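Local coordinates for putative NAD dependent dehydrogenase (PDB 6NOR), which binds NAD and probably acts as an oxidoreductase in the biosynthesis of the antibiotic gentamicin, at residues Pro213-Val218 with Val237-Ala242; Gly257-Thr262 with Asp275-Met280. All coordinates share one frame; numbering follows the deposited sequence.

Contact 1: Pro213-Val218 with Val237-Ala242; sequences PAIRAV and VLIEFA
Two successive amides, those of Arg-216 and Ala-217, converge on a single carbonyl oxygen, Glu-240 O, and so break the regular pairing of two antiparallel strands. Arg-216 N reaches Glu-240 O at 2.8 Å, almost in line with the carbonyl bond, whereas Ala-217 N comes in at 3.2 Å in the carbonyl plane, on a lone pair. Ala-217 O takes the return bond from Glu-240 N, and beyond the irregularity Ala-242 N donates to Ala-214 O. This is a classic beta bulge, set in the hairpin of strands 215-223 and 234-241 within the C-terminal domain of the GFO/IDH/MocA family. The extra residue is Arg-216, with alpha-like backbone angles (-89/-46°). Its side chain leaves with CG anti to the backbone N (chi1 -176°), and Arg-216 CD lies 3.2 Å from Glu-240 OE1; the charged atoms stay beyond salt-bridge range, Arg-216 NE being 4.1 Å from Glu-240 OE1. Ile-215 packs on two residues of the facing strand: CG1 meets Phe-241 CE1 obliquely at 3.5 Å, and CG2 touches Ile-239 CG2 at 3.6 Å. With an alanine here, both branches are gone and the Phe-241 ring would probably lose much of its support from this strand. Pro-213 CG also reaches that ring, at CD1, while Val-218 CG1 packs on Val-237 CG1 at 3.5 Å. Helix 334-353 covers Ile-215 and Val-218 through Thr-343.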
loop_
_atom_site.group_PDB
_atom_site.type_symbol
_atom_site.label_atom_id
_atom_site.label_comp_id
_atom_site.label_asym_id
_atom_site.label_seq_id
_atom_site.Cartn_x
_atom_site.Cartn_y
_atom_site.Cartn_z
ATOM N N PRO A 213 11.347 24.442 -15.813
ATOM C CA PRO A 213 12.151 25.627 -15.517
ATOM C C PRO A 213 13.633 25.402 -15.797
ATOM O O PRO A 213 14.061 24.253 -15.924
ATOM C CB PRO A 213 11.909 25.838 -14.020
ATOM C CG PRO A 213 11.692 24.481 -13.492
ATOM C CD PRO A 213 10.932 23.755 -14.568
ATOM N N ALA A 214 14.395 26.491 -15.890
ATOM C CA ALA A 214 15.833 26.425 -16.124
ATOM C C ALA A 214 16.557 25.742 -14.977
ATOM O O ALA A 214 16.193 25.910 -13.822
ATOM C CB ALA A 214 16.399 27.818 -16.323
ATOM N N ILE A 215 17.582 24.972 -15.306
ATOM C CA ILE A 215 18.428 24.353 -14.308
ATOM C C ILE A 215 19.645 25.223 -14.021
ATOM O O ILE A 215 20.393 25.557 -14.921
ATOM C CB ILE A 215 18.875 22.972 -14.768
ATOM C CG1 ILE A 215 17.651 22.065 -14.854
ATOM C CG2 ILE A 215 19.974 22.427 -13.854
ATOM C CD1 ILE A 215 17.943 20.647 -15.206
ATOM N N ARG A 216 19.843 25.587 -12.764
ATOM C CA ARG A 216 20.950 26.464 -12.399
ATOM C C ARG A 216 22.233 25.697 -12.075
ATOM O O ARG A 216 23.302 26.069 -12.528
ATOM C CB ARG A 216 20.556 27.343 -11.216
ATOM C CG ARG A 216 21.621 28.361 -10.818
ATOM C CD ARG A 216 21.216 29.175 -9.590
ATOM N NE ARG A 216 19.991 29.935 -9.812
ATOM C CZ ARG A 216 19.924 31.049 -10.534
ATOM N NH1 ARG A 216 21.018 31.538 -11.111
ATOM N NH2 ARG A 216 18.764 31.674 -10.685
ATOM N N ALA A 217 22.143 24.633 -11.290
ATOM C CA ALA A 217 23.335 23.849 -10.969
ATOM C C ALA A 217 23.043 22.352 -10.791
ATOM O O ALA A 217 21.903 21.948 -10.651
ATOM C CB ALA A 217 24.000 24.402 -9.729
ATOM N N VAL A 218 24.093 21.545 -10.793
ATOM C CA VAL A 218 23.986 20.107 -10.692
ATOM C C VAL A 218 25.088 19.581 -9.785
ATOM O O VAL A 218 26.210 20.082 -9.808
ATOM C CB VAL A 218 24.082 19.430 -12.084
ATOM C CG1 VAL A 218 24.086 17.943 -11.961
ATOM C CG2 VAL A 218 22.917 19.843 -12.968
ATOM N N VAL A 237 21.796 12.404 -8.720
ATOM C CA VAL A 237 21.976 13.770 -9.145
ATOM C C VAL A 237 21.157 14.706 -8.269
ATOM O O VAL A 237 19.963 14.522 -8.113
ATOM C CB VAL A 237 21.541 13.961 -10.605
ATOM C CG1 VAL A 237 21.852 15.383 -11.089
ATOM C CG2 VAL A 237 22.199 12.917 -11.499
ATOM N N LEU A 238 21.804 15.715 -7.709
ATOM C CA LEU A 238 21.086 16.805 -7.077
ATOM C C LEU A 238 21.011 17.967 -8.054
ATOM O O LEU A 238 22.032 18.534 -8.431
ATOM C CB LEU A 238 21.760 17.228 -5.767
ATOM C CG LEU A 238 21.970 16.074 -4.775
ATOM C CD1 LEU A 238 22.568 16.568 -3.474
ATOM C CD2 LEU A 238 20.664 15.319 -4.536
ATOM N N ILE A 239 19.796 18.301 -8.477
ATOM C CA ILE A 239 19.570 19.404 -9.392
ATOM C C ILE A 239 19.047 20.640 -8.676
ATOM O O ILE A 239 18.073 20.570 -7.936
ATOM C CB ILE A 239 18.556 19.029 -10.474
ATOM C CG1 ILE A 239 18.981 17.761 -11.196
ATOM C CG2 ILE A 239 18.390 20.146 -11.489
ATOM C CD1 ILE A 239 17.916 17.288 -12.162
ATOM N N GLU A 240 19.682 21.779 -8.913
ATOM C CA GLU A 240 19.161 23.030 -8.393
ATOM C C GLU A 240 18.463 23.787 -9.517
ATOM O O GLU A 240 19.105 24.283 -10.427
ATOM C CB GLU A 240 20.283 23.861 -7.780
ATOM C CG GLU A 240 19.898 25.266 -7.365
ATOM C CD GLU A 240 21.073 26.031 -6.760
ATOM O OE1 GLU A 240 21.202 27.247 -7.030
ATOM O OE2 GLU A 240 21.871 25.411 -6.019
ATOM N N PHE A 241 17.143 23.875 -9.453
ATOM C CA PHE A 241 16.408 24.676 -10.414
ATOM C C PHE A 241 16.464 26.172 -10.108
ATOM O O PHE A 241 16.778 26.580 -9.001
ATOM C CB PHE A 241 14.962 24.198 -10.491
ATOM C CG PHE A 241 14.833 22.817 -11.049
ATOM C CD1 PHE A 241 14.874 22.611 -12.416
ATOM C CD2 PHE A 241 14.709 21.715 -10.209
ATOM C CE1 PHE A 241 14.779 21.327 -12.949
ATOM C CE2 PHE A 241 14.612 20.440 -10.733
ATOM C CZ PHE A 241 14.645 20.244 -12.112
ATOM N N ALA A 242 16.145 26.977 -11.112
ATOM C CA ALA A 242 16.274 28.429 -11.048
ATOM C C ALA A 242 15.395 29.088 -9.981
ATOM O O ALA A 242 15.805 30.042 -9.348
ATOM C CB ALA A 242 15.962 29.023 -12.414
#

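Contact 2: Gly257-Thr262 with Asp275-Met280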
loop_
_atom_site.group_PDB
_atom_site.type_symbol
_atom_site.label_atom_id
_atom_site.label_comp_id
_atom_site.label_asym_id
_atom_site.label_seq_id
_atom_site.Cartn_x
_atom_site.Cartn_y
_atom_site.Cartn_z
ATOM N N GLY A 257 14.457 -7.446 -7.707
ATOM C CA GLY A 257 13.059 -7.541 -7.323
ATOM C C GLY A 257 12.046 -6.974 -8.290
ATOM O O GLY A 257 10.836 -7.102 -8.075
ATOM N N GLY A 258 12.529 -6.355 -9.361
ATOM C CA GLY A 258 11.662 -5.736 -10.350
ATOM C C GLY A 258 11.892 -4.242 -10.499
ATOM O O GLY A 258 12.244 -3.548 -9.554
ATOM N N GLU A 259 11.714 -3.770 -11.722
ATOM C CA GLU A 259 11.726 -2.362 -12.073
ATOM C C GLU A 259 10.932 -1.461 -11.115
ATOM O O GLU A 259 9.818 -1.791 -10.725
ATOM C CB GLU A 259 11.166 -2.217 -13.485
ATOM C CG GLU A 259 11.892 -1.238 -14.369
ATOM C CD GLU A 259 11.401 -1.310 -15.797
ATOM O OE1 GLU A 259 11.885 -0.519 -16.634
ATOM O OE2 GLU A 259 10.525 -2.159 -16.081
ATOM N N GLN A 260 11.522 -0.331 -10.736
ATOM C CA GLN A 260 10.819 0.673 -9.935
ATOM C C GLN A 260 10.892 2.023 -10.636
ATOM O O GLN A 260 11.963 2.456 -11.048
ATOM C CB GLN A 260 11.419 0.830 -8.521
ATOM C CG GLN A 260 11.571 -0.399 -7.663
ATOM C CD GLN A 260 12.243 -0.066 -6.322
ATOM O OE1 GLN A 260 12.406 1.096 -5.980
ATOM N NE2 GLN A 260 12.638 -1.084 -5.577
ATOM N N LEU A 261 9.768 2.714 -10.745
ATOM C CA LEU A 261 9.802 4.076 -11.255
ATOM C C LEU A 261 8.776 4.933 -10.529
ATOM O O LEU A 261 7.580 4.720 -10.648
ATOM C CB LEU A 261 9.580 4.101 -12.790
ATOM C CG LEU A 261 9.569 5.475 -13.479
ATOM C CD1 LEU A 261 10.738 6.362 -13.049
ATOM C CD2 LEU A 261 9.488 5.384 -15.027
ATOM N N THR A 262 9.259 5.915 -9.782
ATOM C CA THR A 262 8.383 6.799 -9.018
ATOM C C THR A 262 8.721 8.294 -9.175
ATOM O O THR A 262 9.864 8.694 -9.404
ATOM C CB THR A 262 8.415 6.469 -7.507
ATOM O OG1 THR A 262 9.713 6.758 -6.994
ATOM C CG2 THR A 262 8.080 4.983 -7.218
ATOM N N ASP A 275 3.437 6.099 -8.915
ATOM C CA ASP A 275 4.244 4.903 -8.943
ATOM C C ASP A 275 3.828 4.060 -10.136
ATOM O O ASP A 275 2.701 3.568 -10.195
ATOM C CB ASP A 275 4.058 4.142 -7.624
ATOM C CG ASP A 275 5.014 2.997 -7.457
ATOM O OD1 ASP A 275 5.380 2.353 -8.464
ATOM O OD2 ASP A 275 5.381 2.717 -6.295
ATOM N N LEU A 276 4.732 3.887 -11.084
ATOM C CA LEU A 276 4.395 3.184 -12.319
ATOM C C LEU A 276 4.248 1.677 -12.129
ATOM O O LEU A 276 3.165 1.131 -12.317
ATOM C CB LEU A 276 5.443 3.461 -13.389
ATOM C CG LEU A 276 5.133 2.927 -14.780
ATOM C CD1 LEU A 276 3.816 3.488 -15.275
ATOM C CD2 LEU A 276 6.251 3.243 -15.763
ATOM N N TRP A 277 5.340 1.015 -11.770
ATOM C CA TRP A 277 5.377 -0.447 -11.693
ATOM C C TRP A 277 4.793 -1.035 -10.404
ATOM O O TRP A 277 4.257 -2.134 -10.442
ATOM C CB TRP A 277 6.811 -0.938 -11.871
ATOM C CG TRP A 277 7.380 -0.473 -13.169
ATOM C CD1 TRP A 277 8.378 0.431 -13.357
ATOM C CD2 TRP A 277 6.925 -0.843 -14.464
ATOM N NE1 TRP A 277 8.590 0.639 -14.698
ATOM C CE2 TRP A 277 7.705 -0.135 -15.400
ATOM C CE3 TRP A 277 5.934 -1.715 -14.930
ATOM C CZ2 TRP A 277 7.537 -0.287 -16.775
ATOM C CZ3 TRP A 277 5.768 -1.856 -16.298
ATOM C CH2 TRP A 277 6.568 -1.145 -17.201
ATOM N N GLN A 278 4.875 -0.306 -9.283
ATOM C CA GLN A 278 4.289 -0.783 -8.021
ATOM C C GLN A 278 2.933 -0.125 -7.756
ATOM O O GLN A 278 2.376 -0.276 -6.687
ATOM C CB GLN A 278 5.218 -0.526 -6.820
ATOM C CG GLN A 278 6.462 -1.398 -6.770
ATOM C CD GLN A 278 7.478 -1.054 -7.858
ATOM O OE1 GLN A 278 7.939 0.086 -7.963
ATOM N NE2 GLN A 278 7.817 -2.038 -8.676
ATOM N N GLY A 279 2.409 0.609 -8.730
ATOM C CA GLY A 279 1.111 1.239 -8.569
ATOM C C GLY A 279 0.084 0.773 -9.583
ATOM O O GLY A 279 -0.803 1.520 -9.975
ATOM N N MET A 280 0.184 -0.474 -10.009
ATOM C CA MET A 280 -0.733 -0.949 -11.015
ATOM C C MET A 280 -1.974 -1.614 -10.440
ATOM O O MET A 280 -2.900 -1.904 -11.176
ATOM C CB MET A 280 -0.007 -1.874 -11.978
ATOM C CG MET A 280 0.209 -1.132 -13.262
ATOM S SD MET A 280 1.229 -1.834 -14.505
ATOM C CE MET A 280 1.756 -0.354 -15.328
HETATM O O HOH W 1 7.504 1.762 -9.755
#
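Glu-259 lies over one face of the Trp-277 indole, its carboxylate nearly parallel to the ring at 13°. Glu-259 OE2 sits toward the rim, 3.5 Å from Trp-277 CE2, and Glu-259 CB makes a CH-pi contact 4.1 Å from the centroid of the five-membered ring. Leu-276 CD2 rests on the opposite face, so the indole is held between a residue across the contact and its own neighbour in sequence. Apolar contacts add to this: Leu-261 CB approaches Trp-277 CD1, and Leu-261 CD2 meets Leu-276 CD2 at 4.0 Å.

Thr-262 and Asp-275 form an antiparallel non-hydrogen-bonded pair, Thr-262 CG2 beside Asp-275 OD2. Two direct hydrogen bonds cross the contact, both nearly straight. Leu-276 N donates to Leu-261 O at 3.0 Å, and Gln-278 NE2 donates to Glu-259 O at 2.9 Å with the acceptor in its amide plane. The bend in Gln-278 at chi2 (70°) brings its amide back to the 257-262 segment, where OE1 lies near Gln-260 CA and CB. Within 275-280, Asp-275 OD1 accepts from Gln-278 N at 2.8 Å, from above the carboxylate plane, an Asx motif that ties the chain leaving the strand back onto its last residue.

A water joins the two segments by accepting one amide from each, Leu-261 N at 2.6 Å and Trp-277 N. Asp-275 OD1 and Gln-278 OE1 are close to it as acceptors, the latter at 2.5 Å.

The contact lies near the NAD pocket, where strand 260-267 of the GFO/IDH/MocA C-terminal domain pairs on its other side with strand 167-175, through Gln-260 and Thr-262. Phe-151 of helix 149-157 packs against Leu-261 and Leu-276, and Trp-307 of helix 307-310 touches Trp-277.

Contacts 1 and 2 follow one another along the chain and both belong to the mixed sheet of the C-terminal domain, contact 1 through the hairpin 215-223/234-241 and contact 2 through strand 260-267 and the loop after its neighbour, strand 270-275. Strands 246-252 and 167-175 lie between them in the sheet. Their centres are about 26 Å apart and their nearest atoms about 12 Å, without touching. They differ in relation to the cofactor. Contact 1 lies away from the residues known to bind NAD, whereas in contact 2 the Glu-259 side chain is about 7 Å from the bound NAD and that of Trp-277 about 7 Å from that of Tyr-313, an NAD-binding residue.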